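Local structure of mandelate racemase/muconate lactonizing enzyme/Enolase superfamily (Rhodobacter sphaeroides, 2HZG) at residues L10-M15 / P50-F55; A28-V33 / I39-C44; G169-G174 / D181-A186; L196-G201 / P216-A221. The protein belongs to the mandelate racemase and muconate lactonizing enzyme group of the enolase superfamily and binds metal, here sodium, in its barrel domain. All coordinates share one frame; numbering follows the deposited sequence.

Interaction 1: L10-M15 / P50-F55; sequences LFYLSM and PSIAAF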
loop_
_atom_site.group_PDB
_atom_site.type_symbol
_atom_site.label_atom_id
_atom_site.label_comp_id
_atom_site.label_asym_id
_atom_site.label_seq_id
_atom_site.Cartn_x
_atom_site.Cartn_y
_atom_site.Cartn_z
ATOM N N LEU A 10 -9.301 -20.047 -3.100
ATOM C CA LEU A 10 -9.393 -18.716 -3.687
ATOM C C LEU A 10 -10.023 -18.805 -5.067
ATOM O O LEU A 10 -9.481 -19.466 -5.952
ATOM C CB LEU A 10 -7.989 -18.120 -3.803
ATOM C CG LEU A 10 -7.105 -18.087 -2.537
ATOM C CD1 LEU A 10 -5.778 -17.317 -2.799
ATOM C CD2 LEU A 10 -7.858 -17.479 -1.347
ATOM N N PHE A 11 -11.137 -18.099 -5.246
ATOM C CA PHE A 11 -11.926 -18.131 -6.470
ATOM C C PHE A 11 -11.875 -16.782 -7.170
ATOM O O PHE A 11 -12.440 -15.811 -6.689
ATOM C CB PHE A 11 -13.377 -18.486 -6.133
ATOM C CG PHE A 11 -13.539 -19.865 -5.554
ATOM C CD1 PHE A 11 -13.878 -20.939 -6.387
ATOM C CD2 PHE A 11 -13.337 -20.094 -4.189
ATOM C CE1 PHE A 11 -14.032 -22.220 -5.865
ATOM C CE2 PHE A 11 -13.482 -21.379 -3.653
ATOM C CZ PHE A 11 -13.827 -22.446 -4.501
ATOM N N TYR A 12 -11.176 -16.738 -8.305
ATOM C CA TYR A 12 -11.101 -15.530 -9.127
ATOM C C TYR A 12 -12.365 -15.530 -9.986
ATOM O O TYR A 12 -12.519 -16.382 -10.850
ATOM C CB TYR A 12 -9.836 -15.575 -10.004
ATOM C CG TYR A 12 -9.484 -14.331 -10.833
ATOM C CD1 TYR A 12 -10.393 -13.276 -11.037
ATOM C CD2 TYR A 12 -8.236 -14.247 -11.462
ATOM C CE1 TYR A 12 -10.043 -12.153 -11.824
ATOM C CE2 TYR A 12 -7.875 -13.140 -12.244
ATOM C CZ TYR A 12 -8.772 -12.101 -12.427
ATOM O OH TYR A 12 -8.390 -11.014 -13.206
ATOM N N LEU A 13 -13.287 -14.607 -9.717
ATOM C CA LEU A 13 -14.496 -14.525 -10.519
ATOM C C LEU A 13 -14.457 -13.293 -11.402
ATOM O O LEU A 13 -13.947 -12.259 -10.978
ATOM C CB LEU A 13 -15.748 -14.479 -9.626
ATOM C CG LEU A 13 -15.946 -15.648 -8.650
ATOM C CD1 LEU A 13 -17.331 -15.518 -8.014
ATOM C CD2 LEU A 13 -15.765 -16.988 -9.362
ATOM N N SER A 14 -15.033 -13.389 -12.605
ATOM C CA SER A 14 -15.107 -12.216 -13.472
ATOM C C SER A 14 -16.335 -12.255 -14.375
ATOM O O SER A 14 -16.717 -13.314 -14.857
ATOM C CB SER A 14 -13.839 -12.111 -14.357
ATOM O OG SER A 14 -13.817 -10.899 -15.100
ATOM N N MET A 15 -16.933 -11.089 -14.591
ATOM C CA MET A 15 -17.837 -10.848 -15.724
ATOM C C MET A 15 -17.094 -11.223 -17.018
ATOM O O MET A 15 -15.855 -11.135 -17.058
ATOM C CB MET A 15 -18.227 -9.368 -15.773
ATOM C CG MET A 15 -19.224 -8.920 -14.678
ATOM S SD MET A 15 -20.837 -9.740 -14.781
ATOM C CE MET A 15 -21.571 -8.813 -16.125
ATOM N N PRO A 50 -2.970 -10.449 -8.360
ATOM C CA PRO A 50 -1.944 -10.018 -7.393
ATOM C C PRO A 50 -2.238 -10.494 -5.981
ATOM O O PRO A 50 -1.308 -10.839 -5.248
ATOM C CB PRO A 50 -2.019 -8.488 -7.468
ATOM C CG PRO A 50 -2.471 -8.214 -8.864
ATOM C CD PRO A 50 -3.525 -9.300 -9.094
ATOM N N SER A 51 -3.519 -10.517 -5.593
ATOM C CA SER A 51 -3.909 -11.040 -4.287
ATOM C C SER A 51 -3.627 -12.535 -4.170
ATOM O O SER A 51 -3.038 -12.963 -3.180
ATOM C CB SER A 51 -5.385 -10.745 -3.980
ATOM O OG SER A 51 -5.608 -9.352 -3.997
ATOM N N ILE A 52 -4.038 -13.321 -5.170
ATOM C CA ILE A 52 -3.710 -14.755 -5.181
ATOM C C ILE A 52 -2.186 -14.951 -5.105
ATOM O O ILE A 52 -1.704 -15.797 -4.354
ATOM C CB ILE A 52 -4.259 -15.491 -6.448
ATOM C CG1 ILE A 52 -5.798 -15.590 -6.414
ATOM C CG2 ILE A 52 -3.619 -16.885 -6.578
ATOM C CD1 ILE A 52 -6.430 -15.852 -7.827
ATOM N N ALA A 53 -1.434 -14.167 -5.893
ATOM C CA ALA A 53 0.035 -14.208 -5.835
ATOM C C ALA A 53 0.586 -13.922 -4.433
ATOM O O ALA A 53 1.492 -14.627 -3.982
ATOM C CB ALA A 53 0.659 -13.285 -6.884
ATOM N N ALA A 54 0.024 -12.930 -3.736
ATOM C CA ALA A 54 0.365 -12.652 -2.335
ATOM C C ALA A 54 0.097 -13.857 -1.421
ATOM O O ALA A 54 0.829 -14.095 -0.466
ATOM C CB ALA A 54 -0.375 -11.365 -1.804
ATOM N N PHE A 55 -0.957 -14.612 -1.712
ATOM C CA PHE A 55 -1.269 -15.828 -0.934
ATOM C C PHE A 55 -0.267 -16.981 -1.082
ATOM O O PHE A 55 0.032 -17.668 -0.097
ATOM C CB PHE A 55 -2.691 -16.350 -1.225
ATOM C CG PHE A 55 -3.200 -17.272 -0.166
ATOM C CD1 PHE A 55 -3.449 -16.797 1.116
ATOM C CD2 PHE A 55 -3.365 -18.632 -0.424
ATOM C CE1 PHE A 55 -3.879 -17.652 2.121
ATOM C CE2 PHE A 55 -3.808 -19.501 0.588
ATOM C CZ PHE A 55 -4.056 -19.012 1.849
#
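Leu-10 and Ile-52 carry most of an apolar contact between strand 10-14 and helix 50-55, with Phe-55 and Tyr-12 adding to it. The two elements run nearly antiparallel, at 168°, and their axes approach to 9.9 Å. Leu-10 works through one methyl. Its CD1 lies 3.6 Å from Phe-55 CB and also touches CG and CD2 of that ring. The same methyl is 4.0 Å from CG1 of Ile-52. With CD1 anti to CA (chi2 -174°), this methyl is the part of Leu-10 that reaches the helix. Ile-52 reaches further along the strand, with its CD1 4.1 Å from Tyr-12 CB.

Two polar atoms of the segments have partners outside them. Ser-51 OG bonds to Ala-47 O and Gln-98 NE2, while Leu-10 O bonds to Tyr-388 OH.

The helix thus lies against one side of the first strand of the N-terminal domain sheet. Met-102 of helix 99-118 touches Leu-10 and Phe-55. Phe-11 points the other way and meets helix 368-374. The dimer partner is close, with its Pro-58 on Tyr-12 and its Ala-53 on Ala-53.

Interaction 2: A28-V33 / I39-C44; sequences ALLVRV and IGWGEC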
loop_
_atom_site.group_PDB
_atom_site.type_symbol
_atom_site.label_atom_id
_atom_site.label_comp_id
_atom_site.label_asym_id
_atom_site.label_seq_id
_atom_site.Cartn_x
_atom_site.Cartn_y
_atom_site.Cartn_z
ATOM N N ALA A 28 -14.209 -10.345 -8.883
ATOM C CA ALA A 28 -14.169 -10.615 -7.445
ATOM C C ALA A 28 -13.106 -11.643 -7.125
ATOM O O ALA A 28 -12.763 -12.478 -7.958
ATOM C CB ALA A 28 -15.554 -11.113 -6.920
ATOM N N LEU A 29 -12.577 -11.568 -5.910
ATOM C CA LEU A 29 -11.799 -12.669 -5.373
ATOM C C LEU A 29 -12.514 -13.167 -4.119
ATOM O O LEU A 29 -12.553 -12.469 -3.111
ATOM C CB LEU A 29 -10.340 -12.282 -5.080
ATOM C CG LEU A 29 -9.491 -13.454 -4.522
ATOM C CD1 LEU A 29 -9.317 -14.599 -5.522
ATOM C CD2 LEU A 29 -8.132 -12.955 -4.084
ATOM N N LEU A 30 -13.109 -14.358 -4.211
ATOM C CA LEU A 30 -13.808 -14.950 -3.073
ATOM C C LEU A 30 -12.886 -15.929 -2.351
ATOM O O LEU A 30 -12.011 -16.539 -2.953
ATOM C CB LEU A 30 -15.095 -15.658 -3.531
ATOM C CG LEU A 30 -16.228 -14.829 -4.159
ATOM C CD1 LEU A 30 -17.483 -15.691 -4.257
ATOM C CD2 LEU A 30 -16.546 -13.570 -3.350
ATOM N N VAL A 31 -13.086 -16.059 -1.051
ATOM C CA VAL A 31 -12.178 -16.834 -0.229
ATOM C C VAL A 31 -13.026 -17.771 0.599
ATOM O O VAL A 31 -13.881 -17.318 1.364
ATOM C CB VAL A 31 -11.350 -15.933 0.748
ATOM C CG1 VAL A 31 -10.436 -16.793 1.614
ATOM C CG2 VAL A 31 -10.511 -14.868 -0.005
ATOM N N ARG A 32 -12.793 -19.073 0.441
ATOM C CA ARG A 32 -13.480 -20.056 1.273
ATOM C C ARG A 32 -12.464 -20.676 2.208
ATOM O O ARG A 32 -11.509 -21.311 1.755
ATOM C CB ARG A 32 -14.145 -21.153 0.417
ATOM C CG ARG A 32 -14.972 -22.156 1.250
ATOM C CD ARG A 32 -15.523 -23.317 0.425
ATOM N NE ARG A 32 -14.470 -24.053 -0.265
ATOM C CZ ARG A 32 -14.623 -24.698 -1.420
ATOM N NH1 ARG A 32 -15.814 -24.723 -2.032
ATOM N NH2 ARG A 32 -13.579 -25.321 -1.966
ATOM N N VAL A 33 -12.668 -20.492 3.507
ATOM C CA VAL A 33 -11.794 -21.081 4.511
ATOM C C VAL A 33 -12.511 -22.307 5.102
ATOM O O VAL A 33 -13.724 -22.247 5.372
ATOM C CB VAL A 33 -11.438 -20.063 5.622
ATOM C CG1 VAL A 33 -10.551 -20.710 6.698
ATOM C CG2 VAL A 33 -10.740 -18.818 5.027
ATOM N N ILE A 39 -17.108 -24.132 7.442
ATOM C CA ILE A 39 -16.810 -23.267 6.296
ATOM C C ILE A 39 -17.079 -21.800 6.635
ATOM O O ILE A 39 -17.995 -21.475 7.396
ATOM C CB ILE A 39 -17.655 -23.705 5.037
ATOM C CG1 ILE A 39 -17.261 -25.124 4.593
ATOM C CG2 ILE A 39 -17.491 -22.756 3.856
ATOM C CD1 ILE A 39 -15.799 -25.277 4.189
ATOM N N GLY A 40 -16.262 -20.912 6.085
ATOM C CA GLY A 40 -16.602 -19.498 6.045
ATOM C C GLY A 40 -16.171 -18.892 4.731
ATOM O O GLY A 40 -15.206 -19.354 4.105
ATOM N N TRP A 41 -16.878 -17.845 4.313
ATOM C CA TRP A 41 -16.572 -17.182 3.058
ATOM C C TRP A 41 -16.272 -15.730 3.305
ATOM O O TRP A 41 -16.858 -15.097 4.199
ATOM C CB TRP A 41 -17.768 -17.242 2.104
ATOM C CG TRP A 41 -17.957 -18.535 1.430
ATOM C CD1 TRP A 41 -18.726 -19.590 1.877
ATOM C CD2 TRP A 41 -17.416 -18.938 0.163
ATOM N NE1 TRP A 41 -18.688 -20.619 0.959
ATOM C CE2 TRP A 41 -17.894 -20.251 -0.099
ATOM C CE3 TRP A 41 -16.576 -18.318 -0.785
ATOM C CZ2 TRP A 41 -17.563 -20.952 -1.262
ATOM C CZ3 TRP A 41 -16.243 -19.027 -1.942
ATOM C CH2 TRP A 41 -16.730 -20.334 -2.164
ATOM N N GLY A 42 -15.387 -15.199 2.470
ATOM C CA GLY A 42 -15.099 -13.772 2.463
ATOM C C GLY A 42 -14.805 -13.306 1.042
ATOM O O GLY A 42 -14.716 -14.118 0.118
ATOM N N GLU A 43 -14.655 -11.996 0.877
ATOM C CA GLU A 43 -14.406 -11.403 -0.421
ATOM C C GLU A 43 -13.332 -10.303 -0.277
ATOM O O GLU A 43 -13.417 -9.447 0.610
ATOM C CB GLU A 43 -15.711 -10.826 -0.984
ATOM C CG GLU A 43 -15.604 -10.191 -2.388
ATOM C CD GLU A 43 -16.972 -9.740 -2.913
ATOM O OE1 GLU A 43 -17.999 -10.334 -2.493
ATOM O OE2 GLU A 43 -17.019 -8.789 -3.734
ATOM N N CYS A 44 -12.315 -10.360 -1.138
ATOM C CA CYS A 44 -11.294 -9.309 -1.191
ATOM C C CYS A 44 -11.736 -8.267 -2.213
ATOM O O CYS A 44 -12.067 -8.614 -3.348
ATOM C CB CYS A 44 -9.946 -9.884 -1.647
ATOM S SG CYS A 44 -9.329 -11.247 -0.664
#
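Val-31 O is held by two groups of the facing strand: it accepts from Gly-42 N at 2.8 Å and has a CA-H contact from Trp-41, with CA 3.2 Å away. This is the centre of an antiparallel beta hairpin, strands 27-35 and 38-44, in the three-stranded sheet of the N-terminal domain. Val-31 and Gly-42 form a hydrogen-bonded pair, as do Val-33 and Gly-40. Each of these pairs makes both of its bonds. The non-hydrogen-bonded pair Arg-32 with Trp-41 lies between them, and Leu-30 with Glu-43 is a second such pair beyond Val-31.

Those four side chains share one face of the sheet. Arg-32 lays its aliphatic chain over the Trp-41 indole in a CH-pi contact. Its CB stands 3.6 Å from the centroid of the six-membered ring, only 4° off the normal. CG of Arg-32 is anti to the backbone N (chi1 -176°), which carries the chain along the ring until Arg-32 CD is 3.5 Å from Trp-41 CZ2. The chain then bends at chi3. The guanidinium is turned 69° from the indole plane, not stacked on it, and NH2 makes a salt bridge to Asp-9. Leu-30 CB meets the ring at its edge, 3.9 Å from Trp-41 CZ3. Leu-30 CD2 rests 3.6 Å from Glu-43 CG, and Glu-43 OE1 bonds to Ser-308 OG.

The other face carries Leu-29, Val-31, Val-33 and Cys-44, and Met-102 of helix 99-118 covers part of it. There Cys-44 SG touches two methyls, Val-31 CG2 at 3.9 Å and Leu-29 CD2 at 4.0 Å.

Interaction 3: G169-G174 / D181-A186; sequences GPIGRG and DQIMAA. With NA (sodium ion), chain D.
Pro-170 and Gln-182 cross at about a right angle, the ring CG of the proline 3.5 Å from NE2 of the amide. The Gln-182 chain bends at chi2 (-78°), and its amide NE2 ends beside the proline ring. The amide is fixed from outside the two segments: OE1 bonds to Thr-149 OG1 and NE2 to Gly-143 O. Ile-171 crosses Gln-182 obliquely nearer the helix backbone, with its CD1 3.8 Å from Gln-182 CB. The same methyl meets Ile-183 CG1 at 4.2 Å, and here the two isoleucine chains lie nearly perpendicular.

These residues belong to a beta-alpha unit of the barrel. Segment 169-174 lies in the loop from strand 163-167 to helix 176-190, and this contact folds the loop back on that helix. The loop makes a type II beta turn from Pro-170 to Arg-173, with Arg-173 N bonded to Pro-170 O at 3.1 Å. Gly-172 takes the positive-phi position (69°), and its N bonds to Asp-179 OD1.

Past the turn, Gly-174 O binds a sodium ion at 2.3 Å, a different ion from the one bound by Asp-199. Three waters also bind it. Water 1 donates to Gly-172 O at 2.6 Å, and water 2 to Arg-173 O at 2.9 Å.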
loop_
_atom_site.group_PDB
_atom_site.type_symbol
_atom_site.label_atom_id
_atom_site.label_comp_id
_atom_site.label_asym_id
_atom_site.label_seq_id
_atom_site.Cartn_x
_atom_site.Cartn_y
_atom_site.Cartn_z
ATOM N N GLY A 169 -17.453 8.125 -13.384
ATOM C CA GLY A 169 -17.854 8.479 -14.755
ATOM C C GLY A 169 -17.012 9.678 -15.181
ATOM O O GLY A 169 -15.800 9.698 -14.957
ATOM N N PRO A 170 -17.644 10.696 -15.810
ATOM C CA PRO A 170 -16.851 11.869 -16.242
ATOM C C PRO A 170 -16.601 12.951 -15.194
ATOM O O PRO A 170 -16.012 13.991 -15.527
ATOM C CB PRO A 170 -17.685 12.446 -17.387
ATOM C CG PRO A 170 -19.110 12.059 -17.059
ATOM C CD PRO A 170 -19.061 10.783 -16.224
ATOM N N ILE A 171 -17.042 12.748 -13.952
ATOM C CA ILE A 171 -17.004 13.828 -12.985
ATOM C C ILE A 171 -15.539 14.263 -12.749
ATOM O O ILE A 171 -14.631 13.425 -12.711
ATOM C CB ILE A 171 -17.763 13.477 -11.656
ATOM C CG1 ILE A 171 -18.336 14.736 -10.983
ATOM C CG2 ILE A 171 -16.918 12.567 -10.730
ATOM C CD1 ILE A 171 -19.503 15.405 -11.801
ATOM N N GLY A 172 -15.334 15.579 -12.683
ATOM C CA GLY A 172 -14.037 16.182 -12.425
ATOM C C GLY A 172 -13.009 16.035 -13.524
ATOM O O GLY A 172 -11.905 16.534 -13.377
ATOM N N ARG A 173 -13.353 15.363 -14.625
ATOM C CA ARG A 173 -12.392 15.094 -15.703
ATOM C C ARG A 173 -12.139 16.294 -16.616
ATOM O O ARG A 173 -11.103 16.360 -17.289
ATOM C CB ARG A 173 -12.825 13.895 -16.555
ATOM C CG ARG A 173 -12.914 12.589 -15.761
ATOM C CD ARG A 173 -12.955 11.359 -16.660
ATOM N NE ARG A 173 -11.610 10.975 -17.071
ATOM C CZ ARG A 173 -10.780 10.229 -16.342
ATOM N NH1 ARG A 173 -11.150 9.775 -15.146
ATOM N NH2 ARG A 173 -9.574 9.935 -16.812
ATOM N N GLY A 174 -13.084 17.224 -16.638
ATOM C CA GLY A 174 -13.025 18.402 -17.508
ATOM C C GLY A 174 -13.316 19.661 -16.715
ATOM O O GLY A 174 -12.716 19.909 -15.658
ATOM N N ASP A 181 -23.396 20.643 -14.584
ATOM C CA ASP A 181 -24.487 20.051 -15.366
ATOM C C ASP A 181 -24.853 18.657 -14.826
ATOM O O ASP A 181 -26.022 18.335 -14.660
ATOM C CB ASP A 181 -24.083 19.958 -16.832
ATOM C CG ASP A 181 -24.097 21.329 -17.549
ATOM O OD1 ASP A 181 -24.633 22.313 -17.001
ATOM O OD2 ASP A 181 -23.546 21.406 -18.660
ATOM N N GLN A 182 -23.829 17.863 -14.522
ATOM C CA GLN A 182 -24.002 16.516 -13.976
ATOM C C GLN A 182 -24.658 16.533 -12.596
ATOM O O GLN A 182 -25.591 15.780 -12.332
ATOM C CB GLN A 182 -22.641 15.804 -13.903
ATOM C CG GLN A 182 -22.108 15.340 -15.234
ATOM C CD GLN A 182 -22.780 14.045 -15.722
ATOM O OE1 GLN A 182 -23.712 13.545 -15.098
ATOM N NE2 GLN A 182 -22.305 13.514 -16.830
ATOM N N ILE A 183 -24.149 17.387 -11.719
ATOM C CA ILE A 183 -24.585 17.445 -10.327
ATOM C C ILE A 183 -26.006 17.995 -10.227
ATOM O O ILE A 183 -26.828 17.490 -9.461
ATOM C CB ILE A 183 -23.556 18.258 -9.473
ATOM C CG1 ILE A 183 -22.223 17.472 -9.365
ATOM C CG2 ILE A 183 -24.093 18.570 -8.089
ATOM C CD1 ILE A 183 -21.007 18.318 -8.912
ATOM N N MET A 184 -26.286 19.032 -11.017
ATOM C CA MET A 184 -27.639 19.604 -11.089
ATOM C C MET A 184 -28.654 18.617 -11.653
ATOM O O MET A 184 -29.784 18.558 -11.176
ATOM C CB MET A 184 -27.629 20.893 -11.902
ATOM C CG MET A 184 -26.890 22.047 -11.216
ATOM S SD MET A 184 -27.522 22.374 -9.555
ATOM C CE MET A 184 -26.019 22.970 -8.777
ATOM N N ALA A 185 -28.240 17.836 -12.645
ATOM C CA ALA A 185 -29.079 16.768 -13.216
ATOM C C ALA A 185 -29.379 15.669 -12.179
ATOM O O ALA A 185 -30.521 15.226 -12.064
ATOM C CB ALA A 185 -28.441 16.191 -14.473
ATOM N N ALA A 186 -28.371 15.280 -11.391
ATOM C CA ALA A 186 -28.591 14.390 -10.232
ATOM C C ALA A 186 -29.638 14.954 -9.261
ATOM O O ALA A 186 -30.581 14.252 -8.862
ATOM C CB ALA A 186 -27.264 14.111 -9.502
HETATM NA NA NA D . -10.488 20.074 -15.041
HETATM O O HOH W 1 -10.654 18.833 -13.099
HETATM O O HOH W 2 -9.302 18.429 -16.226
HETATM O O HOH W 3 -10.283 21.699 -16.973
#

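Interaction 4: L196-G201 / P216-A221; sequences LMVDVG and PTLDAA. With NA (sodium ion), chain C.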
loop_
_atom_site.group_PDB
_atom_site.type_symbol
_atom_site.label_atom_id
_atom_site.label_comp_id
_atom_site.label_asym_id
_atom_site.label_seq_id
_atom_site.Cartn_x
_atom_site.Cartn_y
_atom_site.Cartn_z
ATOM N N LEU A 196 -28.203 13.930 -1.375
ATOM C CA LEU A 196 -27.369 13.747 -2.544
ATOM C C LEU A 196 -25.906 13.795 -2.132
ATOM O O LEU A 196 -25.480 14.714 -1.424
ATOM C CB LEU A 196 -27.664 14.800 -3.622
ATOM C CG LEU A 196 -26.843 14.759 -4.914
ATOM C CD1 LEU A 196 -27.012 13.446 -5.687
ATOM C CD2 LEU A 196 -27.195 15.943 -5.803
ATOM N N MET A 197 -25.155 12.784 -2.563
ATOM C CA MET A 197 -23.732 12.713 -2.287
ATOM C C MET A 197 -22.994 12.613 -3.617
ATOM O O MET A 197 -23.550 12.125 -4.606
ATOM C CB MET A 197 -23.406 11.529 -1.381
ATOM C CG MET A 197 -23.956 11.650 0.046
ATOM S SD MET A 197 -25.744 11.321 0.215
ATOM C CE MET A 197 -25.805 9.596 -0.001
ATOM N N VAL A 198 -21.750 13.096 -3.625
ATOM C CA VAL A 198 -20.915 13.080 -4.812
ATOM C C VAL A 198 -19.546 12.490 -4.493
ATOM O O VAL A 198 -18.907 12.870 -3.511
ATOM C CB VAL A 198 -20.763 14.500 -5.430
ATOM C CG1 VAL A 198 -19.790 14.490 -6.642
ATOM C CG2 VAL A 198 -22.140 15.069 -5.813
ATOM N N ASP A 199 -19.122 11.559 -5.336
ATOM C CA ASP A 199 -17.849 10.866 -5.179
ATOM C C ASP A 199 -17.029 11.093 -6.435
ATOM O O ASP A 199 -17.437 10.718 -7.525
ATOM C CB ASP A 199 -18.148 9.378 -4.953
ATOM C CG ASP A 199 -16.908 8.479 -5.018
ATOM O OD1 ASP A 199 -15.754 8.952 -5.042
ATOM O OD2 ASP A 199 -17.125 7.238 -5.047
ATOM N N VAL A 200 -15.877 11.731 -6.283
ATOM C CA VAL A 200 -15.038 12.078 -7.436
ATOM C C VAL A 200 -13.819 11.180 -7.676
ATOM O O VAL A 200 -12.991 11.466 -8.551
ATOM C CB VAL A 200 -14.650 13.586 -7.450
ATOM C CG1 VAL A 200 -15.931 14.440 -7.516
ATOM C CG2 VAL A 200 -13.809 13.968 -6.239
ATOM N N GLY A 201 -13.728 10.090 -6.921
ATOM C CA GLY A 201 -12.715 9.084 -7.183
ATOM C C GLY A 201 -11.282 9.594 -7.272
ATOM O O GLY A 201 -10.545 9.205 -8.176
ATOM N N PRO A 216 -19.019 25.778 -4.784
ATOM C CA PRO A 216 -20.319 26.464 -4.972
ATOM C C PRO A 216 -21.390 25.605 -5.647
ATOM O O PRO A 216 -22.533 25.644 -5.234
ATOM C CB PRO A 216 -19.962 27.668 -5.855
ATOM C CG PRO A 216 -18.497 27.925 -5.529
ATOM C CD PRO A 216 -17.903 26.552 -5.381
ATOM N N THR A 217 -21.015 24.864 -6.677
ATOM C CA THR A 217 -21.938 23.997 -7.395
ATOM C C THR A 217 -22.495 22.925 -6.454
ATOM O O THR A 217 -23.696 22.681 -6.424
ATOM C CB THR A 217 -21.227 23.287 -8.549
ATOM O OG1 THR A 217 -20.627 24.266 -9.415
ATOM C CG2 THR A 217 -22.201 22.420 -9.331
ATOM N N LEU A 218 -21.611 22.281 -5.702
ATOM C CA LEU A 218 -22.028 21.255 -4.739
ATOM C C LEU A 218 -22.996 21.850 -3.706
ATOM O O LEU A 218 -24.007 21.231 -3.367
ATOM C CB LEU A 218 -20.814 20.636 -4.044
ATOM C CG LEU A 218 -19.881 19.790 -4.918
ATOM C CD1 LEU A 218 -18.478 19.681 -4.285
ATOM C CD2 LEU A 218 -20.472 18.389 -5.203
ATOM N N ASP A 219 -22.697 23.048 -3.216
ATOM C CA ASP A 219 -23.574 23.687 -2.228
ATOM C C ASP A 219 -24.915 24.110 -2.857
ATOM O O ASP A 219 -25.956 23.962 -2.230
ATOM C CB ASP A 219 -22.890 24.864 -1.519
ATOM C CG ASP A 219 -21.974 24.418 -0.359
ATOM O OD1 ASP A 219 -21.934 23.201 -0.011
ATOM O OD2 ASP A 219 -21.274 25.299 0.203
ATOM N N ALA A 220 -24.884 24.586 -4.103
ATOM C CA ALA A 220 -26.113 24.981 -4.809
ATOM C C ALA A 220 -27.056 23.772 -5.001
ATOM O O ALA A 220 -28.277 23.913 -4.934
ATOM C CB ALA A 220 -25.780 25.653 -6.160
ATOM N N ALA A 221 -26.477 22.592 -5.226
ATOM C CA ALA A 221 -27.239 21.346 -5.353
ATOM C C ALA A 221 -27.575 20.705 -4.005
ATOM O O ALA A 221 -28.202 19.650 -3.958
ATOM C CB ALA A 221 -26.492 20.358 -6.246
HETATM NA NA NA C . -16.304 5.802 -3.393
HETATM O O HOH W 4 -14.094 7.130 -4.593
HETATM O O HOH W 5 -15.480 3.996 -4.849
HETATM O O HOH W 6 -18.429 4.364 -3.503
#
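This is a small apolar contact between a barrel strand and an outer helix. Strand 195-199 is one of the parallel strands of the barrel, and helix 215-220 lies further along the chain on its outside. Leu-196 and Val-198 point toward the helix, while Met-197 between them points away.

The closer pair is Val-198 with Leu-218. CG2 of the valine is 3.8 Å from CD2 of the leucine, and the valine CB is almost as near. Chi1 of Val-198 (176°) sets CG2 beside the backbone N, anti to the carbonyl carbon. Leu-196 makes a looser contact at the helix end, with its CD2 4.5 Å from Ala-221 CB.

The strand leads into the metal site. Asp-199 OD2 binds the sodium ion at 2.3 Å, and Glu-227 and Glu-254 supply the other protein ligands. Carboxylates at the ends of successive barrel strands are the usual metal site of the enolase superfamily. Asp-199 OD1 accepts from Gly-201 N at 3.0 Å in an Asx turn, with the donor above the carboxylate plane. Water 4, itself bound to the sodium, donates to Asp-199 OD1 at 2.5 Å. Both oxygens are therefore engaged, which restrains rotation of the carboxylate.

Around the contact, strand 195-199 bonds to strands 163-167 and 225-227. Ile-183 of helix 176-190 packs on Leu-218 and Ala-221, and Leu-226 of strand 225-227 also touches Leu-218.

In the fold
From the N terminus, interaction 1 opens first and closes a loop from strand 5-14 to helix 48-56. Interaction 2, the hairpin 28-33 / 39-44, lies wholly within that loop. The two touch, since strands 5-14 and 27-35 are neighbours in one sheet. Together they build the sheet and first helix of the N-terminal domain. Interactions 3 and 4 follow in series in the barrel domain. Interaction 3 closes a short loop after strand 163-167, and interaction 4 closes a longer one from strand 195-199 to helix 215-220. They touch through Ile-183 and Met-184. No pair crosses. Interactions 2 and 4 lie on opposite sides of the chain's centre, their centres about 35 Å apart.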